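Non-structural protein 3 (Porcine deltacoronavirus, PDB 6LN0) is a multidomain replicase protein that probably pairs an ADP-ribose-binding macro domain with a papain-like protease domain carrying a zinc site. Local coordinates at residues 2-7 with 82-87; 7-12 with 143-148; 14-19 with 149-154; 28-33 with 113-118. One frame throughout, in Å; residues are numbered along the deposited sequence.

All four contacts reach one sheet, that of the N-terminal macro domain, with strand order 10-17, 146-152, 117-120, 29-34, 83-89 and 71-74. Contacts 2 and 3 are the start and end of one strand pair at the edge, their centres about 17 Å apart and joined by the Arg-148 to Glu-15 salt bridge. Contact 4 lies further in, about 13 Å from contact 3 between centres, and Thr-150 OG1 meets His-116 NE2 between them. Contact 1 sets Pro-2, Glu-4 and Ala-5 against Ala-84 and Cys-85; its centre is about 6 Å from that of contact 4, and Ala-5 CB packs on Asn-28 O. The zinc site of Cys-334, Cys-335, Cys-360 and Cys-363 lies elsewhere.

Contact 1. Residues 2-7 with 82-87; sequences PPEAIK and GVACIL
With chi1 at 60°, Cys-85 places its SG between its own backbone N and carbonyl carbon, and from there the sulfur meets the ring of Pro-2. Glu-4 has a similar first torsion (63°), and a bend at chi2 of -82° then turns its carboxylate toward the margin of the contact, beside Ala-84. The Pro-2 ring presents its CD and CG edge to the thiol, with CD 3.8 Å from Cys-85 SG. CG also reaches the cysteine's CB, at 4.0 Å, so the ring rests against the whole short side chain.

Next to this pair two methyl groups face each other: Ala-5 CB and Ala-84 CB are 3.9 Å apart, each pointing at the other segment. Glu-4 OE1 stays 4.4 Å from Ala-84 CB, and the aliphatic stem of the glutamate also leans on Asn-28. The compact shape of the tail comes from the 3-10 segment 3-5, in which Ala-5 N donates to Pro-2 O at 3.0 Å; this single turn brings Pro-2 and Ala-5 to bear on the strand together.

Strand 83-89 is itself held by strand 29-34 through backbone bonds of Ala-84 and Cys-85 to Ser-29 and Leu-31. Polar anchoring of the tail comes further along, where Lys-7 bonds to Pro-114 through its backbone and to Asp-27 through a salt bridge. The two segments together bury 163 Å², mostly ring carbons, methyls and a thiol acting as an apolar group. Such contacts have little directionality, so the tail's position here is set by shape rather than by bond geometry.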
loop_
_atom_site.group_PDB
_atom_site.type_symbol
_atom_site.label_atom_id
_atom_site.label_comp_id
_atom_site.label_asym_id
_atom_site.label_seq_id
_atom_site.Cartn_x
_atom_site.Cartn_y
_atom_site.Cartn_z
ATOM N N PRO A 2 45.233 -0.817 15.545
ATOM C CA PRO A 2 45.899 0.305 16.234
ATOM C C PRO A 2 44.903 1.122 17.034
ATOM O O PRO A 2 43.814 1.452 16.543
ATOM C CB PRO A 2 46.496 1.140 15.091
ATOM C CG PRO A 2 46.518 0.245 13.954
ATOM C CD PRO A 2 45.333 -0.636 14.089
ATOM N N PRO A 3 45.267 1.502 18.258
ATOM C CA PRO A 3 44.294 2.163 19.136
ATOM C C PRO A 3 43.800 3.494 18.610
ATOM O O PRO A 3 42.683 3.889 18.944
ATOM C CB PRO A 3 45.068 2.322 20.455
ATOM C CG PRO A 3 46.498 2.330 20.062
ATOM C CD PRO A 3 46.606 1.415 18.870
ATOM N N GLU A 4 44.574 4.211 17.803
ATOM C CA GLU A 4 44.073 5.506 17.352
ATOM C C GLU A 4 42.993 5.381 16.288
ATOM O O GLU A 4 42.333 6.382 15.988
ATOM C CB GLU A 4 45.220 6.385 16.831
ATOM C CG GLU A 4 45.955 5.862 15.607
ATOM C CD GLU A 4 47.008 4.825 15.962
ATOM O OE1 GLU A 4 47.830 4.461 15.080
ATOM O OE2 GLU A 4 47.014 4.379 17.130
ATOM N N ALA A 5 42.784 4.183 15.729
ATOM C CA ALA A 5 41.820 3.963 14.656
ATOM C C ALA A 5 40.425 3.596 15.162
ATOM O O ALA A 5 39.496 3.472 14.351
ATOM C CB ALA A 5 42.330 2.862 13.717
ATOM N N ILE A 6 40.261 3.420 16.467
ATOM C CA ILE A 6 39.023 2.886 17.017
ATOM C C ILE A 6 37.989 3.999 17.135
ATOM O O ILE A 6 38.292 5.112 17.584
ATOM C CB ILE A 6 39.291 2.212 18.373
ATOM C CG1 ILE A 6 37.987 1.706 18.978
ATOM C CG2 ILE A 6 39.959 3.182 19.348
ATOM C CD1 ILE A 6 37.238 0.805 18.134
ATOM N N LYS A 7 36.765 3.719 16.689
ATOM C CA LYS A 7 35.625 4.588 16.949
ATOM C C LYS A 7 34.480 3.747 17.491
ATOM O O LYS A 7 34.234 2.639 17.007
ATOM C CB LYS A 7 35.186 5.342 15.695
ATOM C CG LYS A 7 36.266 6.204 15.108
ATOM C CD LYS A 7 36.447 5.921 13.640
ATOM C CE LYS A 7 37.617 6.742 13.080
ATOM N NZ LYS A 7 37.197 8.135 12.728
ATOM N N GLY A 82 46.404 10.564 7.056
ATOM C CA GLY A 82 45.330 10.112 7.923
ATOM C C GLY A 82 45.086 8.616 7.913
ATOM O O GLY A 82 44.071 8.173 8.459
ATOM N N VAL A 83 45.975 7.832 7.308
ATOM C CA VAL A 83 45.845 6.382 7.230
ATOM C C VAL A 83 46.535 5.781 8.450
ATOM O O VAL A 83 47.763 5.860 8.583
ATOM C CB VAL A 83 46.441 5.837 5.928
ATOM C CG1 VAL A 83 46.308 4.336 5.872
ATOM C CG2 VAL A 83 45.765 6.470 4.742
ATOM N N ALA A 84 45.741 5.182 9.349
ATOM C CA ALA A 84 46.313 4.594 10.552
ATOM C C ALA A 84 47.064 3.316 10.233
ATOM O O ALA A 84 48.096 3.033 10.847
ATOM C CB ALA A 84 45.229 4.316 11.591
ATOM N N CYS A 85 46.561 2.525 9.288
ATOM C CA CYS A 85 47.228 1.284 8.927
ATOM C C CYS A 85 46.671 0.782 7.600
ATOM O O CYS A 85 45.700 1.321 7.063
ATOM C CB CYS A 85 47.058 0.238 10.024
ATOM S SG CYS A 85 45.323 -0.142 10.327
ATOM N N ILE A 86 47.307 -0.273 7.088
ATOM C CA ILE A 86 47.003 -0.868 5.794
ATOM C C ILE A 86 46.696 -2.339 6.014
ATOM O O ILE A 86 47.476 -3.050 6.649
ATOM C CB ILE A 86 48.169 -0.696 4.803
ATOM C CG1 ILE A 86 48.314 0.772 4.416
ATOM C CG2 ILE A 86 47.978 -1.551 3.547
ATOM C CD1 ILE A 86 49.679 1.132 3.844
ATOM N N LEU A 87 45.573 -2.794 5.479
ATOM C CA LEU A 87 45.137 -4.170 5.638
ATOM C C LEU A 87 45.200 -4.849 4.277
ATOM O O LEU A 87 44.717 -4.294 3.286
ATOM C CB LEU A 87 43.720 -4.199 6.230
ATOM C CG LEU A 87 42.972 -5.507 6.459
ATOM C CD1 LEU A 87 43.812 -6.493 7.219
ATOM C CD2 LEU A 87 41.641 -5.231 7.193
#

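Contact 2. Residues 7-12 with 143-148; sequences KQPSPT and PSDIGR
Thr-12 drives its CG2 methyl into the turn ahead of strand 146-152, while Pro-9 and Asp-145 lie side by side and point the same way. The threonine has OG1 between its backbone N and carbonyl carbon (chi1 74°), which swings CG2 across to the other segment. There the methyl is crowded, 3.4 Å from Ile-146 CG2 and as modelled only 3.0 Å from Pro-143 O, closer than normal packing, so its exact placing is doubtful. At the other end of the contact the alignment is looser: Pro-9 CG runs alongside the carboxylate of Asp-145, 4.1 Å from OD2.

Between these two side-chain contacts the backbones are joined. Ser-10 N donates to Asp-145 O at 3.1 Å along a nearly straight path, Gly-147 N returns a bond to Ser-10 O, and Thr-12 N reaches Ser-144 O. The short strand segments 10-12 and 146-148 meet at 73°, far from flat side-by-side pairing. Gly-147, with phi at 31°, carries the chain through this bend, and Thr-12 CA adds a C-H contact to Gly-147 O at 3.2 Å. Ser-10 OG turns back on its own segment to bond Pro-9 O.

This is the strongly twisted start of a parallel strand pair at the edge of the macro-domain sheet, where the chain coming from helix 131-141 enters strand 146-152 to complete a beta-alpha-beta crossover from strand 117-120.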
loop_
_atom_site.group_PDB
_atom_site.type_symbol
_atom_site.label_atom_id
_atom_site.label_comp_id
_atom_site.label_asym_id
_atom_site.label_seq_id
_atom_site.Cartn_x
_atom_site.Cartn_y
_atom_site.Cartn_z
ATOM N N LYS A 7 36.765 3.719 16.689
ATOM C CA LYS A 7 35.625 4.588 16.949
ATOM C C LYS A 7 34.480 3.747 17.491
ATOM O O LYS A 7 34.234 2.639 17.007
ATOM C CB LYS A 7 35.186 5.342 15.695
ATOM C CG LYS A 7 36.266 6.204 15.108
ATOM C CD LYS A 7 36.447 5.921 13.640
ATOM C CE LYS A 7 37.617 6.742 13.080
ATOM N NZ LYS A 7 37.197 8.135 12.728
ATOM N N GLN A 8 33.801 4.257 18.513
ATOM C CA GLN A 8 32.729 3.492 19.130
ATOM C C GLN A 8 31.577 3.319 18.144
ATOM O O GLN A 8 31.343 4.184 17.296
ATOM C CB GLN A 8 32.231 4.172 20.407
ATOM C CG GLN A 8 33.269 4.234 21.531
ATOM C CD GLN A 8 33.684 5.661 21.865
ATOM O OE1 GLN A 8 33.118 6.623 21.340
ATOM N NE2 GLN A 8 34.680 5.803 22.737
ATOM N N PRO A 9 30.874 2.177 18.214
ATOM C CA PRO A 9 29.753 1.906 17.303
ATOM C C PRO A 9 28.843 3.081 16.975
ATOM O O PRO A 9 28.625 3.981 17.793
ATOM C CB PRO A 9 28.991 0.805 18.050
ATOM C CG PRO A 9 30.108 -0.019 18.665
ATOM C CD PRO A 9 31.270 0.958 18.948
ATOM N N SER A 10 28.321 3.059 15.746
ATOM C CA SER A 10 27.445 4.074 15.178
ATOM C C SER A 10 26.729 3.441 13.998
ATOM O O SER A 10 27.294 2.557 13.351
ATOM C CB SER A 10 28.232 5.309 14.720
ATOM O OG SER A 10 28.337 6.253 15.767
ATOM N N PRO A 11 25.491 3.839 13.712
ATOM C CA PRO A 11 24.793 3.260 12.556
ATOM C C PRO A 11 25.620 3.462 11.296
ATOM O O PRO A 11 26.100 4.566 11.035
ATOM C CB PRO A 11 23.480 4.051 12.508
ATOM C CG PRO A 11 23.805 5.346 13.231
ATOM C CD PRO A 11 24.710 4.915 14.344
ATOM N N THR A 12 25.810 2.384 10.525
ATOM C CA THR A 12 26.679 2.473 9.355
ATOM C C THR A 12 26.073 3.358 8.285
ATOM O O THR A 12 24.892 3.225 7.945
ATOM C CB THR A 12 26.954 1.111 8.740
ATOM O OG1 THR A 12 25.788 0.657 8.051
ATOM C CG2 THR A 12 27.318 0.153 9.766
ATOM N N PRO A 143 28.664 -5.106 8.648
ATOM C CA PRO A 143 27.889 -5.028 9.886
ATOM C C PRO A 143 27.111 -3.726 9.959
ATOM O O PRO A 143 27.363 -2.777 9.219
ATOM C CB PRO A 143 28.940 -5.108 10.989
ATOM C CG PRO A 143 30.098 -5.818 10.332
ATOM C CD PRO A 143 30.097 -5.338 8.909
ATOM N N SER A 144 26.156 -3.684 10.900
ATOM C CA SER A 144 25.201 -2.581 10.999
ATOM C C SER A 144 25.668 -1.437 11.894
ATOM O O SER A 144 25.082 -0.349 11.839
ATOM C CB SER A 144 23.853 -3.101 11.508
ATOM O OG SER A 144 24.022 -4.038 12.562
ATOM N N ASP A 145 26.732 -1.626 12.673
ATOM C CA ASP A 145 27.132 -0.648 13.678
ATOM C C ASP A 145 28.534 -0.094 13.440
ATOM O O ASP A 145 29.138 0.463 14.360
ATOM C CB ASP A 145 27.045 -1.269 15.073
ATOM C CG ASP A 145 27.871 -2.539 15.200
ATOM O OD1 ASP A 145 28.074 -3.229 14.176
ATOM O OD2 ASP A 145 28.312 -2.851 16.329
ATOM N N ILE A 146 29.057 -0.205 12.223
ATOM C CA ILE A 146 30.451 0.118 11.946
ATOM C C ILE A 146 30.511 1.436 11.173
ATOM O O ILE A 146 31.075 1.517 10.076
ATOM C CB ILE A 146 31.111 -1.072 11.213
ATOM C CG1 ILE A 146 32.525 -0.797 10.714
ATOM C CG2 ILE A 146 30.243 -1.573 10.067
ATOM C CD1 ILE A 146 33.090 -1.979 9.985
ATOM N N GLY A 147 29.883 2.471 11.738
ATOM C CA GLY A 147 29.975 3.860 11.308
ATOM C C GLY A 147 30.191 4.173 9.843
ATOM O O GLY A 147 29.623 3.531 8.957
ATOM N N ARG A 148 31.022 5.177 9.585
ATOM C CA ARG A 148 31.277 5.625 8.222
ATOM C C ARG A 148 32.213 4.656 7.492
ATOM O O ARG A 148 33.234 4.227 8.045
ATOM C CB ARG A 148 31.868 7.030 8.261
ATOM C CG ARG A 148 32.333 7.542 6.930
ATOM C CD ARG A 148 33.352 8.674 7.101
ATOM N NE ARG A 148 33.766 9.193 5.802
ATOM C CZ ARG A 148 35.002 9.577 5.485
ATOM N NH1 ARG A 148 35.246 10.025 4.262
ATOM N NH2 ARG A 148 35.988 9.528 6.375
#

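Contact 3. Residues 14-19 with 149-154; sequences VELVVG and VTLVTM
Val-14 begins the pairing by laying CG1 against the tip of Leu-151, 3.3 Å from CD1, closer than comfortable methyl packing; both side chains lie on the same face of the sheet. Glu-15 then grips strand 149-152 with both backbone groups: its N donates to Val-149 O at 2.7 Å, and its O receives Leu-151 N. The side chain of Glu-15 extends obliquely across Thr-150, its CG and CD passing close to OG1, but its charge is paired with Arg-148 NE, while Thr-150 OG1 is bonded to His-116.

Leu-16 returns to the face of Val-14, and its CD2 meets Thr-153 CG2 at 3.6 Å, the two side chains crossing at about a right angle. At Val-17 the regular pattern continues, with N bonding Leu-151 O at 2.8 Å and almost straight (170°), and O accepting from Thr-153 N. Thr-153 has its OG1 anti to the backbone N (chi1 177°), an arrangement that turns CG2 to the carbonyls of Val-17 and Val-18 and lets OG1 bond His-158. Beyond Val-17 the strands are no longer regular: Val-18 O receives a weak bond from Met-154 N, and Gly-19 C lies 3.6 Å from Met-154 CG.

Strand segments 14-17 and 149-152 run parallel, 26° apart. The face of Val-14, Leu-16 and Leu-151 is covered by Leu-135 and Phe-138 of helix 131-141 and by Trp-162 of helix 158-165, while Val-17, Thr-150 and Val-152 face Ile-24 on the other side; strand 117-120 is the next strand beyond 146-152.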
loop_
_atom_site.group_PDB
_atom_site.type_symbol
_atom_site.label_atom_id
_atom_site.label_comp_id
_atom_site.label_asym_id
_atom_site.label_seq_id
_atom_site.Cartn_x
_atom_site.Cartn_y
_atom_site.Cartn_z
ATOM N N VAL A 14 27.449 3.941 4.637
ATOM C CA VAL A 14 28.358 3.662 3.538
ATOM C C VAL A 14 28.390 4.845 2.580
ATOM O O VAL A 14 27.371 5.513 2.356
ATOM C CB VAL A 14 27.881 2.388 2.828
ATOM C CG1 VAL A 14 28.664 2.135 1.576
ATOM C CG2 VAL A 14 27.940 1.217 3.767
ATOM N N GLU A 15 29.558 5.116 2.009
ATOM C CA GLU A 15 29.673 6.105 0.949
ATOM C C GLU A 15 30.580 5.556 -0.145
ATOM O O GLU A 15 31.613 4.936 0.136
ATOM C CB GLU A 15 30.202 7.450 1.475
ATOM C CG GLU A 15 31.710 7.501 1.758
ATOM C CD GLU A 15 32.072 8.496 2.860
ATOM O OE1 GLU A 15 32.515 9.624 2.534
ATOM O OE2 GLU A 15 31.913 8.149 4.055
ATOM N N LEU A 16 30.177 5.762 -1.396
ATOM C CA LEU A 16 30.905 5.258 -2.552
ATOM C C LEU A 16 31.530 6.451 -3.252
ATOM O O LEU A 16 30.823 7.254 -3.869
ATOM C CB LEU A 16 29.988 4.487 -3.487
ATOM C CG LEU A 16 30.712 3.506 -4.393
ATOM C CD1 LEU A 16 29.817 2.334 -4.671
ATOM C CD2 LEU A 16 31.100 4.181 -5.680
ATOM N N VAL A 17 32.849 6.563 -3.161
ATOM C CA VAL A 17 33.561 7.738 -3.638
ATOM C C VAL A 17 34.246 7.429 -4.967
ATOM O O VAL A 17 34.640 6.288 -5.261
ATOM C CB VAL A 17 34.541 8.228 -2.554
ATOM C CG1 VAL A 17 35.500 9.276 -3.092
ATOM C CG2 VAL A 17 33.740 8.793 -1.385
ATOM N N VAL A 18 34.382 8.481 -5.775
ATOM C CA VAL A 18 34.668 8.423 -7.205
ATOM C C VAL A 18 36.134 8.111 -7.518
ATOM O O VAL A 18 36.461 6.977 -7.893
ATOM C CB VAL A 18 34.220 9.751 -7.850
ATOM C CG1 VAL A 18 32.728 9.712 -8.116
ATOM C CG2 VAL A 18 34.543 10.948 -6.928
ATOM N N GLY A 19 37.024 9.110 -7.359
ATOM C CA GLY A 19 38.386 9.062 -7.880
ATOM C C GLY A 19 39.340 8.122 -7.168
ATOM O O GLY A 19 38.930 7.136 -6.550
ATOM N N VAL A 149 31.850 4.294 6.254
ATOM C CA VAL A 149 32.629 3.378 5.413
ATOM C C VAL A 149 32.737 3.950 4.004
ATOM O O VAL A 149 31.758 4.465 3.457
ATOM C CB VAL A 149 32.010 1.964 5.346
ATOM C CG1 VAL A 149 32.896 1.056 4.519
ATOM C CG2 VAL A 149 31.826 1.402 6.731
ATOM N N THR A 150 33.916 3.822 3.399
ATOM C CA THR A 150 34.216 4.445 2.118
ATOM C C THR A 150 34.671 3.387 1.128
ATOM O O THR A 150 35.712 2.756 1.332
ATOM C CB THR A 150 35.311 5.498 2.278
ATOM O OG1 THR A 150 34.827 6.580 3.080
ATOM C CG2 THR A 150 35.742 6.016 0.923
ATOM N N LEU A 151 33.911 3.204 0.057
ATOM C CA LEU A 151 34.376 2.413 -1.072
ATOM C C LEU A 151 34.862 3.330 -2.175
ATOM O O LEU A 151 34.440 4.483 -2.292
ATOM C CB LEU A 151 33.295 1.501 -1.635
ATOM C CG LEU A 151 32.374 0.763 -0.694
ATOM C CD1 LEU A 151 31.202 1.668 -0.543
ATOM C CD2 LEU A 151 31.955 -0.544 -1.330
ATOM N N VAL A 152 35.742 2.787 -3.005
ATOM C CA VAL A 152 36.493 3.566 -3.976
ATOM C C VAL A 152 36.406 2.861 -5.315
ATOM O O VAL A 152 36.646 1.649 -5.397
ATOM C CB VAL A 152 37.964 3.745 -3.551
ATOM C CG1 VAL A 152 38.751 4.460 -4.653
ATOM C CG2 VAL A 152 38.046 4.504 -2.228
ATOM N N THR A 153 36.095 3.626 -6.365
ATOM C CA THR A 153 35.751 3.016 -7.645
ATOM C C THR A 153 36.685 3.445 -8.788
ATOM O O THR A 153 37.624 2.711 -9.116
ATOM C CB THR A 153 34.264 3.308 -7.948
ATOM O OG1 THR A 153 33.898 2.777 -9.225
ATOM C CG2 THR A 153 33.907 4.822 -7.851
ATOM N N MET A 154 36.455 4.628 -9.374
ATOM C CA MET A 154 37.008 5.050 -10.675
ATOM C C MET A 154 36.392 4.284 -11.857
ATOM O O MET A 154 37.076 3.978 -12.834
ATOM C CB MET A 154 38.529 4.938 -10.710
ATOM C CG MET A 154 39.264 6.106 -10.120
ATOM S SD MET A 154 40.983 5.877 -10.534
ATOM C CE MET A 154 41.019 4.120 -10.922
#

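Contact 4. Residues 28-33 with 113-118; sequences NSVLVN and EPAHYV
Two central strands of the macro-domain sheet, 29-34 and 117-120, pair here in parallel, and a serine-histidine bond adds to the backbone pairing. Ser-29 OG meets His-116 ND1 at 2.6 Å, at the edge of the imidazole and in its plane; Asp-27 N also bonds this hydroxyl, which is thus gripped twice. With CG anti to the backbone N (chi1 167°) the histidine ring is carried to the serine, and its turn about chi2 presents ND1. With NE2 bonded to Thr-150 OG1 on the next strand, both ring nitrogens are engaged, which fixes the rotation of the ring and lets it bridge strands 29-34 and 146-152.

The backbone bonds alternate from there. Val-30 N donates to His-116 O at 2.9 Å, Val-118 N to Val-30 O at 3.0 Å, and Val-32 N to Val-118 O almost straight, at 172°. An inverse gamma turn centred on Pro-114 precedes Ala-115, whose CB lies 4.1 Å from Val-30 CG2.

On one face Val-30 and Tyr-117 lie side by side and point the same way, CG1 of the valine coming obliquely to the ring at 3.9 Å from CD1. Cys-85 and Leu-87 of strand 83-89 pack against Val-30 from the neighbouring strand. The other face holds Leu-31 and Val-118, which meet at an angle, with Leu-31 CD1 3.9 Å from Val-118 CG1; Ile-49 of helix 44-53 touches this leucine. The contact ends at Val-32, whose CG2 sits at the edge of the Tyr-117 ring, 4.5 Å from CD1.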
loop_
_atom_site.group_PDB
_atom_site.type_symbol
_atom_site.label_atom_id
_atom_site.label_comp_id
_atom_site.label_asym_id
_atom_site.label_seq_id
_atom_site.Cartn_x
_atom_site.Cartn_y
_atom_site.Cartn_z
ATOM N N ASN A 28 42.249 8.524 10.499
ATOM C CA ASN A 28 42.842 7.360 11.175
ATOM C C ASN A 28 42.292 6.059 10.595
ATOM O O ASN A 28 41.940 5.122 11.307
ATOM C CB ASN A 28 42.629 7.433 12.685
ATOM C CG ASN A 28 43.284 8.650 13.295
ATOM O OD1 ASN A 28 42.613 9.509 13.873
ATOM N ND2 ASN A 28 44.601 8.746 13.145
ATOM N N SER A 29 42.262 6.008 9.273
ATOM C CA SER A 29 41.488 5.019 8.555
ATOM C C SER A 29 42.265 3.724 8.403
ATOM O O SER A 29 43.494 3.692 8.459
ATOM C CB SER A 29 41.101 5.552 7.177
ATOM O OG SER A 29 40.542 6.856 7.264
ATOM N N VAL A 30 41.521 2.643 8.220
ATOM C CA VAL A 30 42.088 1.386 7.766
ATOM C C VAL A 30 41.955 1.381 6.256
ATOM O O VAL A 30 40.845 1.336 5.723
ATOM C CB VAL A 30 41.384 0.182 8.387
ATOM C CG1 VAL A 30 41.866 -1.112 7.715
ATOM C CG2 VAL A 30 41.649 0.158 9.877
ATOM N N LEU A 31 43.085 1.459 5.566
ATOM C CA LEU A 31 43.094 1.434 4.115
ATOM C C LEU A 31 43.285 -0.003 3.680
ATOM O O LEU A 31 44.300 -0.620 4.023
ATOM C CB LEU A 31 44.206 2.327 3.578
ATOM C CG LEU A 31 44.421 2.352 2.077
ATOM C CD1 LEU A 31 43.245 3.040 1.393
ATOM C CD2 LEU A 31 45.724 3.074 1.766
ATOM N N VAL A 32 42.312 -0.544 2.941
ATOM C CA VAL A 32 42.392 -1.922 2.470
ATOM C C VAL A 32 43.179 -1.978 1.167
ATOM O O VAL A 32 42.964 -1.175 0.253
ATOM C CB VAL A 32 40.994 -2.546 2.282
ATOM C CG1 VAL A 32 41.159 -3.985 1.881
ATOM C CG2 VAL A 32 40.164 -2.465 3.556
ATOM N N ASN A 33 44.064 -2.962 1.071
ATOM C CA ASN A 33 44.934 -3.155 -0.090
ATOM C C ASN A 33 44.614 -4.497 -0.729
ATOM O O ASN A 33 44.928 -5.551 -0.144
ATOM C CB ASN A 33 46.408 -3.095 0.321
ATOM C CG ASN A 33 47.373 -3.287 -0.856
ATOM O OD1 ASN A 33 47.344 -4.306 -1.568
ATOM N ND2 ASN A 33 48.257 -2.310 -1.045
ATOM N N GLU A 113 36.247 -4.755 13.008
ATOM C CA GLU A 113 36.509 -3.868 14.127
ATOM C C GLU A 113 35.838 -2.534 13.861
ATOM O O GLU A 113 35.572 -2.188 12.708
ATOM C CB GLU A 113 38.020 -3.670 14.317
ATOM C CG GLU A 113 38.829 -4.948 14.241
ATOM C CD GLU A 113 38.675 -5.799 15.490
ATOM O OE1 GLU A 113 38.464 -7.034 15.357
ATOM O OE2 GLU A 113 38.763 -5.223 16.603
ATOM N N PRO A 114 35.531 -1.775 14.886
ATOM C CA PRO A 114 34.831 -0.507 14.639
ATOM C C PRO A 114 35.802 0.615 14.297
ATOM O O PRO A 114 36.292 1.349 15.161
ATOM C CB PRO A 114 34.067 -0.276 15.947
ATOM C CG PRO A 114 34.893 -0.978 16.969
ATOM C CD PRO A 114 35.611 -2.109 16.318
ATOM N N ALA A 115 36.085 0.716 12.998
ATOM C CA ALA A 115 37.033 1.662 12.433
ATOM C C ALA A 115 36.447 2.210 11.143
ATOM O O ALA A 115 35.441 1.705 10.630
ATOM C CB ALA A 115 38.394 1.008 12.151
ATOM N N HIS A 116 37.099 3.240 10.604
ATOM C CA HIS A 116 36.723 3.804 9.314
ATOM C C HIS A 116 37.505 3.096 8.215
ATOM O O HIS A 116 38.723 3.253 8.107
ATOM C CB HIS A 116 36.979 5.304 9.247
ATOM C CG HIS A 116 36.894 5.841 7.852
ATOM N ND1 HIS A 116 37.932 6.513 7.241
ATOM C CD2 HIS A 116 35.905 5.755 6.927
ATOM C CE1 HIS A 116 37.576 6.846 6.013
ATOM N NE2 HIS A 116 36.351 6.398 5.797
ATOM N N TYR A 117 36.802 2.353 7.378
ATOM C CA TYR A 117 37.412 1.567 6.323
ATOM C C TYR A 117 37.342 2.310 4.997
ATOM O O TYR A 117 36.338 2.958 4.683
ATOM C CB TYR A 117 36.710 0.222 6.194
ATOM C CG TYR A 117 36.951 -0.698 7.361
ATOM C CD1 TYR A 117 38.049 -1.552 7.378
ATOM C CD2 TYR A 117 36.078 -0.734 8.438
ATOM C CE1 TYR A 117 38.283 -2.408 8.440
ATOM C CE2 TYR A 117 36.308 -1.588 9.506
ATOM C CZ TYR A 117 37.407 -2.421 9.501
ATOM O OH TYR A 117 37.638 -3.280 10.551
ATOM N N VAL A 118 38.412 2.205 4.217
ATOM C CA VAL A 118 38.448 2.715 2.857
ATOM C C VAL A 118 38.747 1.524 1.973
ATOM O O VAL A 118 39.786 0.874 2.136
ATOM C CB VAL A 118 39.490 3.826 2.685
ATOM C CG1 VAL A 118 39.520 4.306 1.276
ATOM C CG2 VAL A 118 39.175 4.974 3.622
#